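Side-chain contacts in DUF4276 family protein (PDB 2P62), which is of unknown function but belongs to a family of the Toprim-like clan, whose better-known members act on nucleic acids: residues M1-I6 with G40-R45; V61-E66 with P72-S77; F16-L21 with L51-D56. All blocks are in the same frame, centred on the assembly; numbering follows the deposited sequence.

In the fold
All three contacts meet the same mixed beta sheet. Interactions 1 and 2 share one face and lie close, with centres about 7 Å apart. Their strands, 2-7 and 58-63, are parallel neighbours; Ile-6 N lies 2.7 Å from Val-61 O, probably a hydrogen bond. Interaction 3 covers the other face, its centre about 15 Å from that of interaction 1 and about 17 Å from that of interaction 2. Strand 58-63 joins the two sides: Ile-63 faces Val-74 of interaction 2, while Ile-62 packs on Leu-21 and Leu-53 of interaction 3. No active site is established for this protein, so the contacts are placed by fold alone.

Interaction 1 (M1-I6 with G40-R45); sequences MRIKLI and GKWGFR
Leu-5 reaches with one methyl, CD1, to the rings of both Trp-42 and Phe-44. CD1 lies 4.0 Å from Trp-42 CZ3 and 4.1 Å from Phe-44 CZ. It meets the Phe-44 ring at its edge, near the ring plane. CG of Leu-5 stands anti to the backbone N (chi1 -180°), which carries the branch out from the strand toward the two rings. The leucine and each aromatic side chain point in opposing directions and pass alongside one another.

Ile-3, two residues earlier on the same strand face, meets the neighbouring atom of the indole's six-membered ring. Its CG2 lies in the plane of the indole, 3.8 Å from Trp-42 CH2. The isoleucine therefore touches an edge and not a face. The two aromatic residues also pack on each other: Trp-42 CB sits 3.6 Å above the plane of the Phe-44 ring, over its centre. Between them Gly-43 leaves the helix with a positive phi of 77°, and the chain turns there.

Val-78 of helix 71-84 touches both Leu-5 and Trp-42. Phe-37 meets Trp-42 edge-to-face.

No hydrogen bond or salt bridge links residues 1-6 to 40-45. The contact is made of methyl groups against two aromatic rings, so it implies cohesion through apolar burial and shape, without a directional bond between the segments.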
# COMPACT_ATOMS: atom_id res chain seq x y z
N MET A 1 26.06 3.60 19.96
CA MET A 1 24.59 3.48 20.10
C MET A 1 24.18 2.01 20.37
O MET A 1 24.83 1.08 19.87
CB MET A 1 23.95 4.00 18.81
CG MET A 1 22.62 4.72 18.94
SD MET A 1 22.64 6.41 19.58
CE MET A 1 20.91 6.68 19.45
N ARG A 2 23.15 1.79 21.19
CA ARG A 2 22.67 0.43 21.45
C ARG A 2 21.73 0.11 20.30
O ARG A 2 20.88 0.93 19.94
CB ARG A 2 21.88 0.36 22.75
CG ARG A 2 22.71 0.40 24.00
CD ARG A 2 22.21 1.47 24.95
NE ARG A 2 20.82 1.30 25.37
CZ ARG A 2 20.31 0.17 25.85
NH1 ARG A 2 21.07 -0.90 25.96
NH2 ARG A 2 19.06 0.13 26.28
N ILE A 3 21.89 -1.07 19.73
CA ILE A 3 21.06 -1.46 18.60
C ILE A 3 20.20 -2.66 18.92
O ILE A 3 20.68 -3.66 19.45
CB ILE A 3 21.90 -1.83 17.37
CG1 ILE A 3 22.87 -0.71 17.02
CG2 ILE A 3 20.99 -2.08 16.19
CD1 ILE A 3 23.82 -1.11 15.93
N LYS A 4 18.92 -2.56 18.57
CA LYS A 4 17.96 -3.63 18.76
C LYS A 4 17.29 -3.88 17.41
O LYS A 4 16.91 -2.93 16.72
CB LYS A 4 16.90 -3.23 19.79
CG LYS A 4 17.46 -2.84 21.14
CD LYS A 4 16.36 -2.72 22.16
CE LYS A 4 16.90 -2.27 23.51
NZ LYS A 4 15.80 -2.25 24.51
N LEU A 5 17.18 -5.14 17.03
CA LEU A 5 16.57 -5.52 15.76
C LEU A 5 15.13 -6.03 15.94
O LEU A 5 14.87 -6.90 16.77
CB LEU A 5 17.42 -6.60 15.08
CG LEU A 5 16.97 -7.14 13.72
CD1 LEU A 5 16.91 -5.99 12.71
CD2 LEU A 5 17.93 -8.23 13.24
N ILE A 6 14.22 -5.45 15.17
CA ILE A 6 12.81 -5.84 15.20
C ILE A 6 12.42 -6.39 13.84
O ILE A 6 12.48 -5.69 12.83
CB ILE A 6 11.90 -4.65 15.55
CG1 ILE A 6 12.35 -4.02 16.88
CG2 ILE A 6 10.45 -5.12 15.63
CD1 ILE A 6 11.44 -2.91 17.41
N GLY A 40 27.04 -8.32 4.52
CA GLY A 40 27.97 -9.24 5.14
C GLY A 40 27.81 -9.32 6.64
O GLY A 40 28.17 -10.33 7.25
N LYS A 41 27.26 -8.27 7.25
CA LYS A 41 27.07 -8.25 8.69
C LYS A 41 25.63 -8.46 9.15
O LYS A 41 25.39 -9.13 10.15
CB LYS A 41 27.62 -6.95 9.27
CG LYS A 41 29.11 -6.81 9.06
CD LYS A 41 29.77 -5.94 10.12
CE LYS A 41 29.30 -4.50 10.06
NZ LYS A 41 30.09 -3.67 11.01
N TRP A 42 24.68 -7.90 8.40
CA TRP A 42 23.27 -8.04 8.75
C TRP A 42 22.55 -9.18 8.05
O TRP A 42 21.57 -9.71 8.57
CB TRP A 42 22.52 -6.74 8.48
CG TRP A 42 22.91 -5.63 9.39
CD1 TRP A 42 23.90 -4.71 9.20
CD2 TRP A 42 22.29 -5.30 10.64
NE1 TRP A 42 23.94 -3.84 10.26
CE2 TRP A 42 22.97 -4.18 11.16
CE3 TRP A 42 21.23 -5.86 11.38
CZ2 TRP A 42 22.62 -3.59 12.38
CZ3 TRP A 42 20.89 -5.27 12.59
CH2 TRP A 42 21.58 -4.15 13.08
N GLY A 43 23.03 -9.55 6.86
CA GLY A 43 22.39 -10.64 6.14
C GLY A 43 21.10 -10.24 5.45
O GLY A 43 20.29 -11.10 5.10
N PHE A 44 20.90 -8.94 5.27
CA PHE A 44 19.70 -8.44 4.61
C PHE A 44 19.81 -8.64 3.10
O PHE A 44 20.90 -8.91 2.58
CB PHE A 44 19.52 -6.95 4.92
CG PHE A 44 19.25 -6.65 6.38
CD1 PHE A 44 19.46 -5.37 6.89
CD2 PHE A 44 18.80 -7.65 7.23
CE1 PHE A 44 19.22 -5.09 8.24
CE2 PHE A 44 18.56 -7.38 8.58
CZ PHE A 44 18.77 -6.10 9.09
N ARG A 45 18.69 -8.53 2.40
CA ARG A 45 18.69 -8.70 0.95
C ARG A 45 19.26 -7.46 0.27
O ARG A 45 19.34 -6.39 0.87
CB ARG A 45 17.28 -8.98 0.43
CG ARG A 45 16.26 -7.92 0.78
CD ARG A 45 14.90 -8.22 0.15
NE ARG A 45 14.41 -9.56 0.47
CZ ARG A 45 14.73 -10.66 -0.20
NH1 ARG A 45 14.24 -11.84 0.17
NH2 ARG A 45 15.53 -10.60 -1.26

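Interaction 2 (V61-E66 with P72-S77); sequences VIIHAE and PKVLKS
The backbones of 61-66 and 72-77 come nearest at Glu-66 and Val-74, whose CA atoms are 8.6 Å apart. The first segment is the end of strand 58-63 and the loop after it. The second is helical throughout. Side chains fill the gap, and Val-74 supplies the helix's share, one methyl to each partner.

Its CG2 lies 3.7 Å from Glu-66 CG and 3.9 Å from Glu-66 OE1. The two side chains lie roughly perpendicular. A bend at chi2 (67°) folds the glutamate back, so that its aliphatic part and its carboxylate both border the same methyl. Glu-66 is poorly ordered, which makes the details less certain. CG1 of Val-74 faces Ile-63 CD1 more loosely, at 4.3 Å.

Within the helix, Lys-73 O accepts two bonds. Ser-77 OG donates to it at 2.9 Å, tilted 24° from the carbonyl plane. Ser-77 N donates from the opposite face, at 3.3 Å. This ties the serine hydroxyl to the turn before it.

Phe-44 touches Ile-63, Glu-66 and Val-74, closing the cluster from the side of helix 39-42. Strand 58-63, helix 71-84 and strand 89-97 form a beta-alpha-beta crossover, with parallel strand 2-7 lying between its two strands in the sheet.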
# COMPACT_ATOMS: atom_id res chain seq x y z
N VAL A 61 16.15 -1.04 14.76
CA VAL A 61 16.20 -1.33 13.34
C VAL A 61 15.06 -2.29 13.06
O VAL A 61 15.07 -3.43 13.51
CB VAL A 61 17.55 -1.99 12.97
CG1 VAL A 61 17.58 -2.30 11.48
CG2 VAL A 61 18.70 -1.04 13.34
N ILE A 62 14.07 -1.82 12.31
CA ILE A 62 12.90 -2.62 11.98
C ILE A 62 12.94 -3.07 10.52
O ILE A 62 13.13 -2.24 9.62
CB ILE A 62 11.61 -1.81 12.19
CG1 ILE A 62 11.64 -1.18 13.58
CG2 ILE A 62 10.38 -2.69 12.01
CD1 ILE A 62 10.49 -0.26 13.83
N ILE A 63 12.76 -4.36 10.28
CA ILE A 63 12.76 -4.90 8.92
C ILE A 63 11.53 -5.76 8.71
O ILE A 63 11.01 -6.36 9.65
CB ILE A 63 14.01 -5.79 8.63
CG1 ILE A 63 14.03 -6.98 9.59
CG2 ILE A 63 15.28 -4.99 8.79
CD1 ILE A 63 15.19 -7.93 9.33
N HIS A 64 11.06 -5.81 7.46
CA HIS A 64 9.90 -6.62 7.10
C HIS A 64 10.08 -7.17 5.69
O HIS A 64 11.05 -6.83 5.01
CB HIS A 64 8.62 -5.80 7.15
CG HIS A 64 8.50 -4.79 6.06
ND1 HIS A 64 9.09 -3.54 6.12
CD2 HIS A 64 7.87 -4.84 4.86
CE1 HIS A 64 8.83 -2.88 5.01
NE2 HIS A 64 8.09 -3.64 4.23
N ALA A 65 9.13 -8.01 5.25
CA ALA A 65 9.17 -8.63 3.92
C ALA A 65 10.55 -9.22 3.64
O ALA A 65 11.07 -9.14 2.52
CB ALA A 65 8.79 -7.60 2.84
N GLU A 66 11.15 -9.79 4.67
CA GLU A 66 12.47 -10.38 4.54
C GLU A 66 12.36 -11.75 3.88
O GLU A 66 13.20 -12.12 3.05
CB GLU A 66 13.14 -10.50 5.91
CG GLU A 66 14.66 -10.50 5.84
CD GLU A 66 15.22 -9.17 5.38
OE1 GLU A 66 16.41 -9.10 5.00
OE2 GLU A 66 14.46 -8.18 5.41
N PRO A 72 16.10 -16.91 9.22
CA PRO A 72 17.22 -17.61 9.84
C PRO A 72 18.56 -17.12 9.28
O PRO A 72 19.57 -17.08 9.97
CB PRO A 72 16.95 -19.07 9.49
CG PRO A 72 16.25 -18.97 8.17
CD PRO A 72 15.28 -17.83 8.41
N LYS A 73 18.53 -16.75 8.00
CA LYS A 73 19.72 -16.25 7.33
C LYS A 73 20.12 -14.93 8.00
O LYS A 73 21.30 -14.67 8.23
CB LYS A 73 19.41 -16.06 5.84
CG LYS A 73 20.58 -15.66 4.94
CD LYS A 73 20.63 -14.14 4.72
CE LYS A 73 20.95 -13.79 3.26
NZ LYS A 73 22.22 -14.40 2.74
N VAL A 74 19.13 -14.11 8.32
CA VAL A 74 19.38 -12.83 8.97
C VAL A 74 19.90 -13.01 10.39
O VAL A 74 20.81 -12.30 10.82
CB VAL A 74 18.11 -11.98 9.02
CG1 VAL A 74 18.36 -10.72 9.85
CG2 VAL A 74 17.69 -11.62 7.62
N LEU A 75 19.32 -13.96 11.11
CA LEU A 75 19.71 -14.24 12.49
C LEU A 75 21.13 -14.75 12.58
O LEU A 75 21.89 -14.36 13.47
CB LEU A 75 18.77 -15.28 13.12
CG LEU A 75 17.51 -14.75 13.80
CD1 LEU A 75 16.56 -15.90 14.14
CD2 LEU A 75 17.92 -14.01 15.05
N LYS A 76 21.49 -15.63 11.65
CA LYS A 76 22.82 -16.20 11.64
C LYS A 76 23.86 -15.10 11.45
O LYS A 76 24.82 -15.00 12.22
CB LYS A 76 22.93 -17.24 10.52
CG LYS A 76 24.14 -18.12 10.63
CD LYS A 76 24.19 -19.13 9.50
CE LYS A 76 25.32 -20.14 9.72
NZ LYS A 76 26.62 -19.46 10.00
N SER A 77 23.65 -14.26 10.44
CA SER A 77 24.56 -13.16 10.18
C SER A 77 24.72 -12.28 11.41
O SER A 77 25.83 -12.13 11.92
CB SER A 77 24.04 -12.30 9.03
OG SER A 77 23.73 -13.07 7.89

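Interaction 3 (F16-L21 with L51-D56); sequences FFKVLL and LVLEKD
Leu-21 N donates to Phe-17 O at 2.8 Å, a backbone bond that holds the helical turn from which Leu-21 reaches Leu-53. The contact is alpha-on-beta packing in a fold consistent with the Toprim-like clan: helix 11-23 lies against one face of the mixed sheet. The helix and strand segments run nearly parallel, at 18°, and their axes approach to 10.3 Å.

Leu-53 CD1 touches two helix residues one turn apart. It lies 3.8 Å from Leu-21 CB and 3.9 Å from Leu-21 CD1. It also approaches Lys-18 CG, at 4.2 Å. The leucine and its helix partners run crosswise. The sheet face continues under Leu-21, which also touches Leu-60 of strand 58-63.

Lys-18 uses its aliphatic chain here. With CG anti to the backbone N (chi1 -169°), the chain is bent at each of the next three torsions and curls round a methyl of Leu-51. Glu-209 of helix 204-218 touches Lys-18 as well. Lys-18 CG makes the closest approach of the two segments, 3.5 Å to Leu-51 CD2, and the curl brings Lys-18 NZ back to 4.1 Å from that same CD2.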
# COMPACT_ATOMS: atom_id res chain seq x y z
N PHE A 16 2.26 -0.35 12.45
CA PHE A 16 1.69 -0.51 13.78
C PHE A 16 2.77 -0.22 14.84
O PHE A 16 2.56 0.61 15.72
CB PHE A 16 1.12 -1.93 13.95
CG PHE A 16 0.52 -2.19 15.31
CD1 PHE A 16 1.26 -2.81 16.30
CD2 PHE A 16 -0.79 -1.79 15.59
CE1 PHE A 16 0.71 -3.04 17.57
CE2 PHE A 16 -1.34 -2.02 16.86
CZ PHE A 16 -0.59 -2.65 17.85
N PHE A 17 3.92 -0.88 14.73
CA PHE A 17 4.97 -0.66 15.71
C PHE A 17 5.59 0.74 15.62
O PHE A 17 5.91 1.35 16.64
CB PHE A 17 6.07 -1.72 15.57
CG PHE A 17 5.77 -2.99 16.32
CD1 PHE A 17 5.96 -3.06 17.70
CD2 PHE A 17 5.25 -4.10 15.66
CE1 PHE A 17 5.62 -4.21 18.41
CE2 PHE A 17 4.91 -5.26 16.36
CZ PHE A 17 5.10 -5.31 17.75
N LYS A 18 5.74 1.24 14.39
CA LYS A 18 6.32 2.55 14.16
C LYS A 18 5.48 3.68 14.77
O LYS A 18 6.02 4.59 15.41
CB LYS A 18 6.51 2.77 12.65
CG LYS A 18 7.34 3.99 12.25
CD LYS A 18 6.48 5.16 11.80
CE LYS A 18 5.97 4.96 10.39
NZ LYS A 18 7.10 4.89 9.45
N VAL A 19 4.17 3.64 14.62
CA VAL A 19 3.37 4.71 15.19
C VAL A 19 3.42 4.68 16.72
O VAL A 19 3.47 5.73 17.37
CB VAL A 19 1.89 4.69 14.67
CG1 VAL A 19 1.19 3.40 15.08
CG2 VAL A 19 1.15 5.92 15.20
N LEU A 20 3.44 3.50 17.32
CA LEU A 20 3.52 3.42 18.77
C LEU A 20 4.89 3.88 19.26
O LEU A 20 4.98 4.67 20.20
CB LEU A 20 3.27 2.00 19.25
CG LEU A 20 1.88 1.42 19.02
CD1 LEU A 20 1.96 -0.08 19.24
CD2 LEU A 20 0.85 2.07 19.95
N LEU A 21 5.95 3.39 18.62
CA LEU A 21 7.31 3.74 19.02
C LEU A 21 7.64 5.22 18.84
O LEU A 21 8.43 5.77 19.60
CB LEU A 21 8.32 2.88 18.25
CG LEU A 21 8.33 1.37 18.54
CD1 LEU A 21 9.33 0.66 17.65
CD2 LEU A 21 8.66 1.14 20.01
N LEU A 51 13.75 0.41 8.42
CA LEU A 51 13.33 1.59 9.14
C LEU A 51 14.18 1.70 10.41
O LEU A 51 14.30 0.74 11.18
CB LEU A 51 11.85 1.48 9.49
CG LEU A 51 11.24 2.57 10.35
CD1 LEU A 51 11.26 3.92 9.64
CD2 LEU A 51 9.82 2.15 10.70
N VAL A 52 14.79 2.87 10.61
CA VAL A 52 15.62 3.11 11.78
C VAL A 52 15.02 4.19 12.66
O VAL A 52 14.92 5.35 12.27
CB VAL A 52 17.05 3.55 11.38
CG1 VAL A 52 17.90 3.74 12.64
CG2 VAL A 52 17.68 2.51 10.49
N LEU A 53 14.61 3.79 13.86
CA LEU A 53 14.02 4.72 14.82
C LEU A 53 15.03 4.89 15.95
O LEU A 53 15.62 3.92 16.42
CB LEU A 53 12.71 4.15 15.37
CG LEU A 53 11.63 3.76 14.36
CD1 LEU A 53 10.35 3.40 15.10
CD2 LEU A 53 11.37 4.91 13.38
N GLU A 54 15.22 6.13 16.39
CA GLU A 54 16.17 6.41 17.47
C GLU A 54 15.66 7.33 18.57
O GLU A 54 14.79 8.17 18.33
CB GLU A 54 17.45 7.01 16.88
CG GLU A 54 18.17 6.09 15.92
CD GLU A 54 19.42 6.72 15.33
OE1 GLU A 54 20.14 6.03 14.59
OE2 GLU A 54 19.67 7.91 15.62
N LYS A 55 16.22 7.16 19.76
CA LYS A 55 15.90 7.96 20.94
C LYS A 55 16.97 7.72 21.99
O LYS A 55 17.30 6.57 22.31
CB LYS A 55 14.53 7.58 21.49
CG LYS A 55 14.11 8.37 22.72
CD LYS A 55 12.78 7.84 23.23
CE LYS A 55 12.40 8.45 24.55
NZ LYS A 55 12.38 9.93 24.47
N ASP A 56 17.51 8.80 22.53
CA ASP A 56 18.56 8.73 23.54
C ASP A 56 19.70 7.87 22.98
O ASP A 56 20.25 8.20 21.93
CB ASP A 56 18.03 8.12 24.85
CG ASP A 56 16.93 8.98 25.49
OD1 ASP A 56 17.17 10.19 25.72
OD2 ASP A 56 15.83 8.44 25.78